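Local coordinates for protein putative nitroreductase (Thermotoga maritima, PDB 1VKW) that probably carries out oxidoreductase chemistry as a putative nitroreductase of the FMN-dependent nitroreductase clan, at residues E20-V25 against Q83-V88; I66-E71 against V78-Q83; M151-P156 against Q162-K167; H189-A194 against R200-Q205. All blocks are in the same frame, centred on the assembly; numbering follows the deposited sequence.

How the contacts relate
Contact 1 is the most central of the four, its centre about 5 Å from that of the chain; it pairs a long ionic contact with an aliphatic touch, and has a sulfate beside it. Contact 2 shares Gln83 and helix 74-93 with it but lies farther out, and replaces charge by a tyrosine hydroxyl on a backbone amide. Contacts 3 and 4 both reach the four-stranded sheet formed by strands from 165 to 215, one at each outermost strand. Contact 3 is fully buried and relies on an indole against carbonyls and aliphatic groups; contact 4 is only partly buried, passing from an apolar centre to an exposed glutamate.

Contact 1 (E20-V25 against Q83-V88); sequences ENRHSV and QGEQIV. With SO4 (sulfate ion), chain C.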
loop_
_atom_site.group_PDB
_atom_site.type_symbol
_atom_site.label_atom_id
_atom_site.label_comp_id
_atom_site.label_asym_id
_atom_site.label_seq_id
_atom_site.Cartn_x
_atom_site.Cartn_y
_atom_site.Cartn_z
ATOM N N GLU A 20 -3.236 9.090 -3.600
ATOM C CA GLU A 20 -3.953 10.274 -3.139
ATOM C C GLU A 20 -5.439 9.986 -2.887
ATOM O O GLU A 20 -6.049 10.616 -2.029
ATOM C CB GLU A 20 -3.800 11.435 -4.133
ATOM C CG GLU A 20 -4.008 12.797 -3.480
ATOM C CD GLU A 20 -4.258 13.922 -4.472
ATOM O OE1 GLU A 20 -3.920 13.778 -5.672
ATOM O OE2 GLU A 20 -4.792 14.964 -4.038
ATOM N N ASN A 21 -6.022 9.043 -3.627
ATOM C CA ASN A 21 -7.444 8.690 -3.440
ATOM C C ASN A 21 -7.688 7.537 -2.464
ATOM O O ASN A 21 -8.836 7.164 -2.224
ATOM C CB ASN A 21 -8.098 8.360 -4.777
ATOM C CG ASN A 21 -8.326 9.585 -5.629
ATOM O OD1 ASN A 21 -8.732 10.638 -5.132
ATOM N ND2 ASN A 21 -8.077 9.453 -6.928
ATOM N N ARG A 22 -6.629 6.972 -1.905
ATOM C CA ARG A 22 -6.783 5.890 -0.931
ATOM C C ARG A 22 -7.077 6.466 0.446
ATOM O O ARG A 22 -6.257 7.200 0.993
ATOM C CB ARG A 22 -5.527 5.026 -0.840
ATOM C CG ARG A 22 -5.708 3.809 0.092
ATOM C CD ARG A 22 -4.542 3.488 0.986
ATOM N NE ARG A 22 -4.035 4.646 1.729
ATOM C CZ ARG A 22 -4.549 5.132 2.861
ATOM N NH1 ARG A 22 -5.630 4.599 3.416
ATOM N NH2 ARG A 22 -3.976 6.184 3.441
ATOM N N HIS A 23 -8.234 6.111 1.008
ATOM C CA HIS A 23 -8.616 6.523 2.371
ATOM C C HIS A 23 -9.132 5.312 3.136
ATOM O O HIS A 23 -9.685 4.390 2.547
ATOM C CB HIS A 23 -9.725 7.588 2.343
ATOM C CG HIS A 23 -9.534 8.641 1.296
ATOM N ND1 HIS A 23 -8.593 9.642 1.406
ATOM C CD2 HIS A 23 -10.169 8.850 0.118
ATOM C CE1 HIS A 23 -8.652 10.417 0.338
ATOM N NE2 HIS A 23 -9.602 9.961 -0.457
ATOM N N SER A 24 -8.977 5.324 4.451
ATOM C CA SER A 24 -9.561 4.268 5.275
ATOM C C SER A 24 -11.071 4.476 5.352
ATOM O O SER A 24 -11.529 5.547 5.748
ATOM C CB SER A 24 -8.933 4.262 6.665
ATOM O OG SER A 24 -7.554 3.960 6.573
ATOM N N VAL A 25 -11.826 3.462 4.928
ATOM C CA VAL A 25 -13.287 3.492 4.927
ATOM C C VAL A 25 -13.801 2.275 5.695
ATOM O O VAL A 25 -13.378 1.155 5.429
ATOM C CB VAL A 25 -13.852 3.480 3.483
ATOM C CG1 VAL A 25 -15.380 3.489 3.492
ATOM C CG2 VAL A 25 -13.319 4.670 2.679
ATOM N N GLN A 83 3.201 -6.348 0.108
ATOM C CA GLN A 83 2.291 -6.940 -0.866
ATOM C C GLN A 83 0.861 -6.480 -0.648
ATOM O O GLN A 83 0.140 -6.226 -1.610
ATOM C CB GLN A 83 2.382 -8.467 -0.830
ATOM C CG GLN A 83 3.687 -8.989 -1.391
ATOM C CD GLN A 83 3.859 -10.485 -1.206
ATOM O OE1 GLN A 83 2.904 -11.250 -1.321
ATOM N NE2 GLN A 83 5.084 -10.903 -0.919
ATOM N N GLY A 84 0.461 -6.385 0.616
ATOM C CA GLY A 84 -0.881 -5.967 0.997
ATOM C C GLY A 84 -1.242 -4.565 0.524
ATOM O O GLY A 84 -2.351 -4.334 0.045
ATOM N N GLU A 85 -0.309 -3.625 0.641
ATOM C CA GLU A 85 -0.577 -2.273 0.176
ATOM C C GLU A 85 -0.621 -2.197 -1.357
ATOM O O GLU A 85 -1.364 -1.385 -1.900
ATOM C CB GLU A 85 0.396 -1.268 0.791
ATOM C CG GLU A 85 0.082 0.199 0.493
ATOM C CD GLU A 85 -1.207 0.733 1.107
ATOM O OE1 GLU A 85 -1.925 -0.015 1.799
ATOM O OE2 GLU A 85 -1.506 1.936 0.904
ATOM N N GLN A 86 0.128 -3.056 -2.057
ATOM C CA GLN A 86 -0.007 -3.151 -3.510
ATOM C C GLN A 86 -1.440 -3.509 -3.903
ATOM O O GLN A 86 -2.005 -2.936 -4.844
ATOM C CB GLN A 86 0.986 -4.165 -4.090
ATOM C CG GLN A 86 2.411 -3.614 -4.166
ATOM C CD GLN A 86 3.402 -4.653 -4.620
ATOM O OE1 GLN A 86 3.473 -4.965 -5.809
ATOM N NE2 GLN A 86 4.159 -5.213 -3.676
ATOM N N ILE A 87 -2.024 -4.448 -3.167
ATOM C CA ILE A 87 -3.413 -4.863 -3.395
ATOM C C ILE A 87 -4.404 -3.733 -3.071
ATOM O O ILE A 87 -5.347 -3.486 -3.842
ATOM C CB ILE A 87 -3.736 -6.140 -2.579
ATOM C CG1 ILE A 87 -2.834 -7.300 -3.038
ATOM C CG2 ILE A 87 -5.205 -6.517 -2.730
ATOM C CD1 ILE A 87 -2.784 -8.472 -2.066
ATOM N N VAL A 88 -4.180 -3.053 -1.946
ATOM C CA VAL A 88 -4.994 -1.889 -1.547
ATOM C C VAL A 88 -5.030 -0.844 -2.644
ATOM O O VAL A 88 -6.099 -0.354 -3.022
ATOM C CB VAL A 88 -4.459 -1.238 -0.242
ATOM C CG1 VAL A 88 -5.055 0.157 -0.020
ATOM C CG2 VAL A 88 -4.761 -2.120 0.948
HETATM S S SO4 C . -6.150 7.204 6.389
HETATM O O1 SO4 C . -6.135 7.384 7.833
HETATM O O2 SO4 C . -5.380 8.262 5.772
HETATM O O3 SO4 C . -5.605 5.893 6.088
HETATM O O4 SO4 C . -7.524 7.291 5.893
#
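Arg22 reaches from the loop after helix 15-21 to Glu85 and Val88 of helix 74-93, and its side chain meets the two in different ways. The methylene CD of Arg22 rests 3.5 Å from CG1 of Val88 and 3.4 Å from OE2 of Glu85. The Arg22 and Glu85 chains run nearly perpendicular, with guanidinium and carboxylate planes 56° apart. Glu85 OE2 stands well out of the guanidinium plane, 3.8 Å from Arg22 NE, and no N-H points at it, which leaves a long ion pair based on charge alone. That oxygen has a stronger partner in His189 NE2, while Glu85 OE1 accepts from Trp100 NE1.

With CG of Arg22 trans to its own backbone N (chi1 -175°) and the chain bent at its next two torsions, the guanidinium turns an edge to the sulfate. NH1 and NH2 of Arg22 both donate to sulfate O3, at 3.0 and 3.1 Å, and Arg22 NH2 also bonds Leu154 O. Ser24 adds to the grip: its backbone N points almost straight at sulfate O4 (2.8 Å, 172°), and its OG donates to O3. Arg127 supplies a further bond. The ion probably comes from the crystallisation liquor, yet an arginine and serine after the first helix, together holding a tetrahedral anion, are consistent with the FMN phosphate site of nitroreductases.

Contact 2 (I66-E71 against V78-Q83); sequences IYAKAE and VEYGFQ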
loop_
_atom_site.group_PDB
_atom_site.type_symbol
_atom_site.label_atom_id
_atom_site.label_comp_id
_atom_site.label_asym_id
_atom_site.label_seq_id
_atom_site.Cartn_x
_atom_site.Cartn_y
_atom_site.Cartn_z
ATOM N N ILE A 66 -9.633 -9.308 2.201
ATOM C CA ILE A 66 -8.481 -10.040 1.698
ATOM C C ILE A 66 -7.528 -10.245 2.861
ATOM O O ILE A 66 -7.456 -9.411 3.768
ATOM C CB ILE A 66 -7.802 -9.238 0.564
ATOM C CG1 ILE A 66 -8.649 -9.295 -0.705
ATOM C CG2 ILE A 66 -6.399 -9.766 0.257
ATOM C CD1 ILE A 66 -8.214 -8.319 -1.775
ATOM N N TYR A 67 -6.801 -11.356 2.837
ATOM C CA TYR A 67 -5.823 -11.652 3.868
ATOM C C TYR A 67 -4.895 -12.782 3.440
ATOM O O TYR A 67 -5.162 -13.498 2.473
ATOM C CB TYR A 67 -6.527 -12.070 5.152
ATOM C CG TYR A 67 -7.267 -13.369 4.996
ATOM C CD1 TYR A 67 -8.517 -13.406 4.382
ATOM C CD2 TYR A 67 -6.706 -14.565 5.423
ATOM C CE1 TYR A 67 -9.199 -14.597 4.220
ATOM C CE2 TYR A 67 -7.384 -15.766 5.272
ATOM C CZ TYR A 67 -8.633 -15.776 4.667
ATOM O OH TYR A 67 -9.312 -16.964 4.508
ATOM N N ALA A 68 -3.814 -12.949 4.192
ATOM C CA ALA A 68 -2.901 -14.067 4.001
ATOM C C ALA A 68 -2.310 -14.458 5.344
ATOM O O ALA A 68 -2.335 -13.678 6.297
ATOM C CB ALA A 68 -1.798 -13.693 3.018
ATOM N N LYS A 69 -1.792 -15.674 5.423
ATOM C CA LYS A 69 -1.107 -16.123 6.620
ATOM C C LYS A 69 0.309 -15.565 6.599
ATOM O O LYS A 69 0.981 -15.594 5.559
ATOM C CB LYS A 69 -1.083 -17.652 6.686
ATOM N N ALA A 70 0.747 -15.031 7.735
ATOM C CA ALA A 70 2.125 -14.577 7.888
ATOM C C ALA A 70 2.684 -15.038 9.227
ATOM O O ALA A 70 1.940 -15.213 10.194
ATOM C CB ALA A 70 2.214 -13.047 7.760
ATOM N N GLU A 71 3.992 -15.268 9.264
ATOM C CA GLU A 71 4.697 -15.540 10.513
ATOM C C GLU A 71 4.902 -14.222 11.240
ATOM O O GLU A 71 5.009 -13.176 10.604
ATOM C CB GLU A 71 6.052 -16.188 10.238
ATOM C CG GLU A 71 5.976 -17.634 9.778
ATOM C CD GLU A 71 7.306 -18.352 9.921
ATOM O OE1 GLU A 71 8.245 -18.023 9.162
ATOM O OE2 GLU A 71 7.414 -19.241 10.793
ATOM N N VAL A 78 6.938 -7.298 7.092
ATOM C CA VAL A 78 7.238 -6.275 6.065
ATOM C C VAL A 78 6.675 -6.741 4.716
ATOM O O VAL A 78 6.048 -5.962 3.996
ATOM C CB VAL A 78 8.763 -5.969 5.976
ATOM C CG1 VAL A 78 9.094 -5.090 4.785
ATOM C CG2 VAL A 78 9.238 -5.285 7.223
ATOM N N GLU A 79 6.889 -8.020 4.402
ATOM C CA GLU A 79 6.348 -8.653 3.204
ATOM C C GLU A 79 4.837 -8.505 3.144
ATOM O O GLU A 79 4.291 -8.155 2.098
ATOM C CB GLU A 79 6.722 -10.152 3.179
ATOM C CG GLU A 79 6.604 -10.811 1.813
ATOM C CD GLU A 79 7.665 -10.317 0.843
ATOM O OE1 GLU A 79 8.837 -10.737 0.974
ATOM O OE2 GLU A 79 7.327 -9.514 -0.046
ATOM N N TYR A 80 4.167 -8.785 4.265
ATOM C CA TYR A 80 2.708 -8.666 4.349
ATOM C C TYR A 80 2.250 -7.235 4.039
ATOM O O TYR A 80 1.367 -7.022 3.205
ATOM C CB TYR A 80 2.196 -9.126 5.723
ATOM C CG TYR A 80 0.709 -9.442 5.728
ATOM C CD1 TYR A 80 0.251 -10.720 5.444
ATOM C CD2 TYR A 80 -0.238 -8.453 5.985
ATOM C CE1 TYR A 80 -1.106 -11.012 5.426
ATOM C CE2 TYR A 80 -1.608 -8.743 5.975
ATOM C CZ TYR A 80 -2.032 -10.025 5.689
ATOM O OH TYR A 80 -3.380 -10.329 5.668
ATOM N N GLY A 81 2.874 -6.257 4.688
ATOM C CA GLY A 81 2.595 -4.851 4.415
ATOM C C GLY A 81 2.898 -4.447 2.984
ATOM O O GLY A 81 2.106 -3.763 2.348
ATOM N N PHE A 82 4.037 -4.906 2.470
ATOM C CA PHE A 82 4.501 -4.553 1.123
ATOM C C PHE A 82 3.548 -5.066 0.034
ATOM O O PHE A 82 3.108 -4.307 -0.835
ATOM C CB PHE A 82 5.918 -5.103 0.919
ATOM C CG PHE A 82 6.575 -4.656 -0.363
ATOM C CD1 PHE A 82 6.983 -3.330 -0.528
ATOM C CD2 PHE A 82 6.791 -5.555 -1.402
ATOM C CE1 PHE A 82 7.598 -2.912 -1.712
ATOM C CE2 PHE A 82 7.395 -5.141 -2.590
ATOM C CZ PHE A 82 7.800 -3.814 -2.745
ATOM N N GLN A 83 3.201 -6.348 0.108
ATOM C CA GLN A 83 2.291 -6.940 -0.866
ATOM C C GLN A 83 0.861 -6.480 -0.648
ATOM O O GLN A 83 0.140 -6.226 -1.610
ATOM C CB GLN A 83 2.382 -8.467 -0.830
ATOM C CG GLN A 83 3.687 -8.989 -1.391
ATOM C CD GLN A 83 3.859 -10.485 -1.206
ATOM O OE1 GLN A 83 2.904 -11.250 -1.321
ATOM N NE2 GLN A 83 5.084 -10.903 -0.919
#
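A strand-to-helix connection is joined here to the helix that follows it: Tyr80 of helix 74-93 turns back onto Tyr67, Ala68 and Ala70, where the chain leaves strand 64-67. An extended chi1 of -162° carries the Tyr80 ring off the helix and sends its hydroxyl to the backbone at Tyr67 and Ala68. There Ala68 N donates to Tyr80 OH at 3.0 Å with an N-H...O angle of 154°. The same hydroxyl approaches Tyr67 CA to 3.3 Å, while the phenol of Tyr67 itself leads away from the helix.

Farther back along the Tyr80 ring, the contact becomes apolar. Ala68 CB lies 3.7 Å from Tyr80 CE1, and Ala70 CB reaches the neighbouring CD1 at 3.8 Å, approaching the ring obliquely. The carbonyl carbon of Ala68 sits at the ring edge in its plane, and Ala68 O comes within 3.1 Å of Tyr80 CE1. Trp55 meets the same ring with planes at about 40°.

Because Tyr80 OH also bonds the carbonyl oxygen of Tyr111, its stronger partner, the hydroxyl accepts from one backbone segment and donates to another. A single phenol thus satisfies two main-chain groups and holds the Ala68 backbone against the helix.

Contact 3 (M151-P156 against Q162-K167); sequences MTILAP and QPWKIK
Trp164 inserts its six-membered ring against Ala155 and the neighbouring backbone where helix 143-153 ends, in a helix-loop-strand unit that leads into strand 165-168, an outermost strand of its antiparallel sheet. Several carbonyls meet this ring. Ala155 O is 3.4 Å from Trp164 CH2 and Pro156 O is 3.7 Å from Trp164 CZ2, both at the edge, near the indole plane. Ile153 O approaches Trp164 CZ3 obliquely at 3.8 Å. The carbon edge thus presents its C-H groups to oxygens, but offers no conventional donor; Pro156 O is buried with no polar partner in the model. Ala155 CB adds an apolar touch, 3.9 Å from Trp164 CZ2.

Beside the indole, Ile166 CD1 meets Ile153 CD1 at 3.6 Å, and Thr152 CG2 stands 4.2 Å from the same Ile166 methyl. With CG1 of Ile166 anti to the carbonyl carbon (chi1 -53°) and chi2 also extended (173°), that methyl reaches Ile153.

Within its own segment the ring is bordered on one face by Gln162 C and Pro163 CD, both offset toward the rim. Pro163 is the centre of an inverse gamma turn that brings the chain beneath the indole. In the next shell, Trp164 NE1 donates to Asp182 O of helix 180-198, fixing the ring's rotation. On the helix side, Arg127 NE bonds Ile153 O, and Thr152 OG1 bonds Ile148 O one turn earlier. Thr152 O accepts from Ala155 N at 3.0 Å.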
loop_
_atom_site.group_PDB
_atom_site.type_symbol
_atom_site.label_atom_id
_atom_site.label_comp_id
_atom_site.label_asym_id
_atom_site.label_seq_id
_atom_site.Cartn_x
_atom_site.Cartn_y
_atom_site.Cartn_z
HETATM N N MSE A 151 4.382 10.988 -1.237
HETATM C CA MSE A 151 3.495 9.848 -1.531
HETATM C C MSE A 151 3.629 8.736 -0.496
HETATM O O MSE A 151 2.655 8.045 -0.196
HETATM C CB MSE A 151 3.794 9.279 -2.915
HETATM C CG MSE A 151 3.482 10.207 -4.050
HETATM SE SE MSE A 151 1.581 10.695 -4.140
HETATM C CE MSE A 151 1.690 12.434 -3.131
ATOM N N THR A 152 4.837 8.561 0.036
ATOM C CA THR A 152 5.100 7.587 1.090
ATOM C C THR A 152 4.381 7.950 2.404
ATOM O O THR A 152 3.821 7.063 3.054
ATOM C CB THR A 152 6.638 7.466 1.329
ATOM O OG1 THR A 152 7.284 7.032 0.123
ATOM C CG2 THR A 152 6.973 6.398 2.360
ATOM N N ILE A 153 4.398 9.240 2.766
ATOM C CA ILE A 153 3.732 9.745 3.993
ATOM C C ILE A 153 2.216 9.569 3.961
ATOM O O ILE A 153 1.586 9.483 5.007
ATOM C CB ILE A 153 4.055 11.273 4.233
ATOM C CG1 ILE A 153 5.551 11.505 4.471
ATOM C CG2 ILE A 153 3.228 11.854 5.399
ATOM C CD1 ILE A 153 6.226 10.415 5.209
ATOM N N LEU A 154 1.632 9.526 2.769
ATOM C CA LEU A 154 0.194 9.284 2.653
ATOM C C LEU A 154 -0.186 7.819 2.896
ATOM O O LEU A 154 -1.363 7.484 2.875
ATOM C CB LEU A 154 -0.335 9.769 1.295
ATOM C CG LEU A 154 -0.143 11.279 1.060
ATOM C CD1 LEU A 154 -0.478 11.675 -0.353
ATOM C CD2 LEU A 154 -0.946 12.121 2.062
ATOM N N ALA A 155 0.796 6.951 3.127
ATOM C CA ALA A 155 0.523 5.546 3.424
ATOM C C ALA A 155 -0.307 5.439 4.689
ATOM O O ALA A 155 -0.206 6.302 5.564
ATOM C CB ALA A 155 1.835 4.764 3.601
ATOM N N PRO A 156 -1.125 4.393 4.794
ATOM C CA PRO A 156 -1.835 4.134 6.027
ATOM C C PRO A 156 -0.880 3.482 7.014
ATOM O O PRO A 156 0.172 2.957 6.625
ATOM C CB PRO A 156 -2.936 3.161 5.604
ATOM C CG PRO A 156 -2.321 2.389 4.476
ATOM C CD PRO A 156 -1.436 3.384 3.765
ATOM N N GLN A 162 2.030 6.388 12.014
ATOM C CA GLN A 162 2.958 6.912 10.994
ATOM C C GLN A 162 4.398 6.659 11.417
ATOM O O GLN A 162 5.185 7.599 11.543
ATOM C CB GLN A 162 2.730 8.415 10.782
ATOM C CG GLN A 162 1.334 8.797 10.342
ATOM C CD GLN A 162 0.971 10.242 10.686
ATOM O OE1 GLN A 162 1.543 11.190 10.130
ATOM N NE2 GLN A 162 -0.003 10.408 11.566
ATOM N N PRO A 163 4.737 5.390 11.652
ATOM C CA PRO A 163 5.965 5.030 12.365
ATOM C C PRO A 163 7.231 4.981 11.480
ATOM O O PRO A 163 7.985 4.013 11.550
ATOM C CB PRO A 163 5.628 3.633 12.910
ATOM C CG PRO A 163 4.723 3.035 11.859
ATOM C CD PRO A 163 3.960 4.189 11.257
ATOM N N TRP A 164 7.476 6.021 10.690
ATOM C CA TRP A 164 8.558 5.983 9.692
ATOM C C TRP A 164 9.620 7.035 9.913
ATOM O O TRP A 164 9.330 8.189 10.240
ATOM C CB TRP A 164 7.996 6.157 8.287
ATOM C CG TRP A 164 6.771 5.369 8.027
ATOM C CD1 TRP A 164 6.664 4.016 7.973
ATOM C CD2 TRP A 164 5.465 5.887 7.761
ATOM N NE1 TRP A 164 5.366 3.658 7.700
ATOM C CE2 TRP A 164 4.612 4.787 7.554
ATOM C CE3 TRP A 164 4.931 7.173 7.670
ATOM C CZ2 TRP A 164 3.251 4.934 7.266
ATOM C CZ3 TRP A 164 3.569 7.315 7.377
ATOM C CH2 TRP A 164 2.758 6.201 7.179
ATOM N N LYS A 165 10.866 6.632 9.719
ATOM C CA LYS A 165 11.962 7.577 9.643
ATOM C C LYS A 165 12.581 7.369 8.273
ATOM O O LYS A 165 12.926 6.234 7.926
ATOM C CB LYS A 165 12.966 7.308 10.766
ATOM C CG LYS A 165 13.951 8.424 11.068
ATOM C CD LYS A 165 14.724 8.133 12.394
ATOM C CE LYS A 165 15.781 9.187 12.735
ATOM N NZ LYS A 165 16.649 8.802 13.915
ATOM N N ILE A 166 12.709 8.450 7.500
ATOM C CA ILE A 166 13.112 8.377 6.093
ATOM C C ILE A 166 14.395 9.160 5.870
ATOM O O ILE A 166 14.547 10.290 6.365
ATOM C CB ILE A 166 11.997 8.949 5.170
ATOM C CG1 ILE A 166 10.646 8.276 5.450
ATOM C CG2 ILE A 166 12.387 8.850 3.678
ATOM C CD1 ILE A 166 9.474 8.928 4.675
ATOM N N LYS A 167 15.308 8.562 5.107
ATOM C CA LYS A 167 16.587 9.180 4.816
ATOM C C LYS A 167 16.926 8.986 3.358
ATOM O O LYS A 167 16.844 7.876 2.836
ATOM C CB LYS A 167 17.702 8.585 5.703
ATOM C CG LYS A 167 19.060 9.231 5.499
ATOM C CD LYS A 167 20.115 8.664 6.446
ATOM C CE LYS A 167 20.346 7.170 6.241
ATOM N NZ LYS A 167 21.403 6.679 7.181
#

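Contact 4 (H189-A194 against R200-Q205); sequences HAYLTA and REPVIQ
Tyr191, Ala194, Pro202 and Ile204 make the apolar centre, the first two from helix 180-198, Pro202 from just before strand 203-207 and Ile204 from within it. Pro202 wedges its ring between the two helix residues: its CD is 3.7 Å from Tyr191 CE1, and its CG is 3.9 Å from Ala194 CB. Ile204 adds its terminal methyl, CD1, 3.8 Å from Tyr191 CD1. Both Pro202 and Ile204 cross the tyrosine at about a right angle, meeting its ring obliquely.

A chi1 of 168° swings the phenol away from the Tyr191 backbone N, carrying it along this apolar surface to the polar edge of the contact. There its hydroxyl is placed to donate to Glu201 OE2, which lies at the edge of the ring in its plane, with the carboxylate turned 81° from the ring. The modelled 2.4 Å between Tyr191 OH and Glu201 OE2 is shorter than an ordinary hydrogen bond, so the detail of this pair is doubtful. Lys47 NZ forms a salt bridge with the same oxygen and would favour the charged carboxylate.

Around this patch, Ala194 also packs on Ile148 of helix 143-153, and Ile204 on Tyr212 and Leu214 of strand 211-215. Helix 180-198 thus lies between helix 143-153 and the outermost strand 203-207, whose Val203 pairs through its backbone with Ile215.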
loop_
_atom_site.group_PDB
_atom_site.type_symbol
_atom_site.label_atom_id
_atom_site.label_comp_id
_atom_site.label_asym_id
_atom_site.label_seq_id
_atom_site.Cartn_x
_atom_site.Cartn_y
_atom_site.Cartn_z
ATOM N N HIS A 189 4.656 2.196 -1.278
ATOM C CA HIS A 189 4.439 3.517 -1.883
ATOM C C HIS A 189 5.701 4.081 -2.505
ATOM O O HIS A 189 5.660 4.648 -3.594
ATOM C CB HIS A 189 3.881 4.519 -0.858
ATOM C CG HIS A 189 2.462 4.254 -0.458
ATOM N ND1 HIS A 189 1.549 5.266 -0.237
ATOM C CD2 HIS A 189 1.797 3.095 -0.244
ATOM C CE1 HIS A 189 0.385 4.735 0.104
ATOM N NE2 HIS A 189 0.510 3.421 0.115
ATOM N N ALA A 190 6.827 3.956 -1.802
ATOM C CA ALA A 190 8.090 4.478 -2.301
ATOM C C ALA A 190 8.528 3.695 -3.539
ATOM O O ALA A 190 8.948 4.266 -4.536
ATOM C CB ALA A 190 9.139 4.417 -1.236
ATOM N N TYR A 191 8.413 2.378 -3.464
ATOM C CA TYR A 191 8.746 1.513 -4.585
ATOM C C TYR A 191 7.915 1.822 -5.839
ATOM O O TYR A 191 8.453 2.028 -6.919
ATOM C CB TYR A 191 8.582 0.047 -4.182
ATOM C CG TYR A 191 8.638 -0.868 -5.368
ATOM C CD1 TYR A 191 9.856 -1.331 -5.862
ATOM C CD2 TYR A 191 7.470 -1.254 -6.018
ATOM C CE1 TYR A 191 9.906 -2.171 -6.975
ATOM C CE2 TYR A 191 7.504 -2.081 -7.138
ATOM C CZ TYR A 191 8.722 -2.538 -7.609
ATOM O OH TYR A 191 8.734 -3.363 -8.709
ATOM N N LEU A 192 6.598 1.863 -5.683
ATOM C CA LEU A 192 5.697 2.098 -6.812
ATOM C C LEU A 192 5.843 3.497 -7.435
ATOM O O LEU A 192 5.765 3.643 -8.650
ATOM C CB LEU A 192 4.242 1.819 -6.397
ATOM C CG LEU A 192 3.892 0.352 -6.091
ATOM C CD1 LEU A 192 2.511 0.239 -5.463
ATOM C CD2 LEU A 192 3.985 -0.534 -7.326
ATOM N N THR A 193 6.058 4.526 -6.622
ATOM C CA THR A 193 6.227 5.878 -7.170
ATOM C C THR A 193 7.593 6.047 -7.827
ATOM O O THR A 193 7.707 6.653 -8.903
ATOM C CB THR A 193 6.002 6.954 -6.104
ATOM O OG1 THR A 193 6.856 6.715 -4.987
ATOM C CG2 THR A 193 4.585 6.874 -5.536
ATOM N N ALA A 194 8.628 5.470 -7.215
ATOM C CA ALA A 194 9.969 5.500 -7.808
ATOM C C ALA A 194 10.015 4.766 -9.156
ATOM O O ALA A 194 10.692 5.201 -10.091
ATOM C CB ALA A 194 10.992 4.908 -6.836
ATOM N N ARG A 200 12.271 2.716 -14.170
ATOM C CA ARG A 200 13.129 1.553 -13.970
ATOM C C ARG A 200 12.600 0.811 -12.751
ATOM O O ARG A 200 11.885 1.377 -11.931
ATOM C CB ARG A 200 14.581 1.971 -13.694
ATOM C CG ARG A 200 15.197 2.963 -14.673
ATOM C CD ARG A 200 15.830 2.338 -15.880
ATOM N NE ARG A 200 17.016 1.565 -15.522
ATOM C CZ ARG A 200 17.662 0.751 -16.349
ATOM N NH1 ARG A 200 17.245 0.584 -17.598
ATOM N NH2 ARG A 200 18.730 0.095 -15.921
ATOM N N GLU A 201 13.006 -0.439 -12.613
ATOM C CA GLU A 201 12.675 -1.253 -11.457
ATOM C C GLU A 201 13.595 -0.939 -10.260
ATOM O O GLU A 201 14.763 -1.315 -10.296
ATOM C CB GLU A 201 12.849 -2.722 -11.874
ATOM C CG GLU A 201 12.384 -3.740 -10.856
ATOM C CD GLU A 201 10.874 -3.785 -10.725
ATOM O OE1 GLU A 201 10.169 -3.030 -11.440
ATOM O OE2 GLU A 201 10.391 -4.581 -9.896
ATOM N N PRO A 202 13.106 -0.287 -9.197
ATOM C CA PRO A 202 13.948 -0.053 -8.010
ATOM C C PRO A 202 14.349 -1.372 -7.359
ATOM O O PRO A 202 13.618 -2.362 -7.481
ATOM C CB PRO A 202 13.035 0.755 -7.070
ATOM C CG PRO A 202 11.955 1.284 -7.949
ATOM C CD PRO A 202 11.754 0.260 -9.004
ATOM N N VAL A 203 15.507 -1.395 -6.705
ATOM C CA VAL A 203 15.956 -2.578 -5.983
ATOM C C VAL A 203 15.758 -2.331 -4.497
ATOM O O VAL A 203 16.159 -1.289 -3.988
ATOM C CB VAL A 203 17.447 -2.895 -6.254
ATOM C CG1 VAL A 203 17.925 -4.089 -5.417
ATOM C CG2 VAL A 203 17.660 -3.155 -7.731
ATOM N N ILE A 204 15.159 -3.303 -3.815
ATOM C CA ILE A 204 14.866 -3.196 -2.405
ATOM C C ILE A 204 15.839 -4.075 -1.657
ATOM O O ILE A 204 15.965 -5.263 -1.976
ATOM C CB ILE A 204 13.445 -3.683 -2.095
ATOM C CG1 ILE A 204 12.409 -2.910 -2.909
ATOM C CG2 ILE A 204 13.162 -3.552 -0.586
ATOM C CD1 ILE A 204 11.257 -3.788 -3.373
ATOM N N GLN A 205 16.488 -3.499 -0.647
ATOM C CA GLN A 205 17.475 -4.205 0.156
ATOM C C GLN A 205 17.277 -3.939 1.640
ATOM O O GLN A 205 17.138 -2.789 2.054
ATOM C CB GLN A 205 18.884 -3.787 -0.268
ATOM C CG GLN A 205 19.206 -4.227 -1.680
ATOM C CD GLN A 205 20.655 -4.066 -2.024
ATOM O OE1 GLN A 205 21.350 -3.242 -1.429
ATOM N NE2 GLN A 205 21.125 -4.843 -2.992
#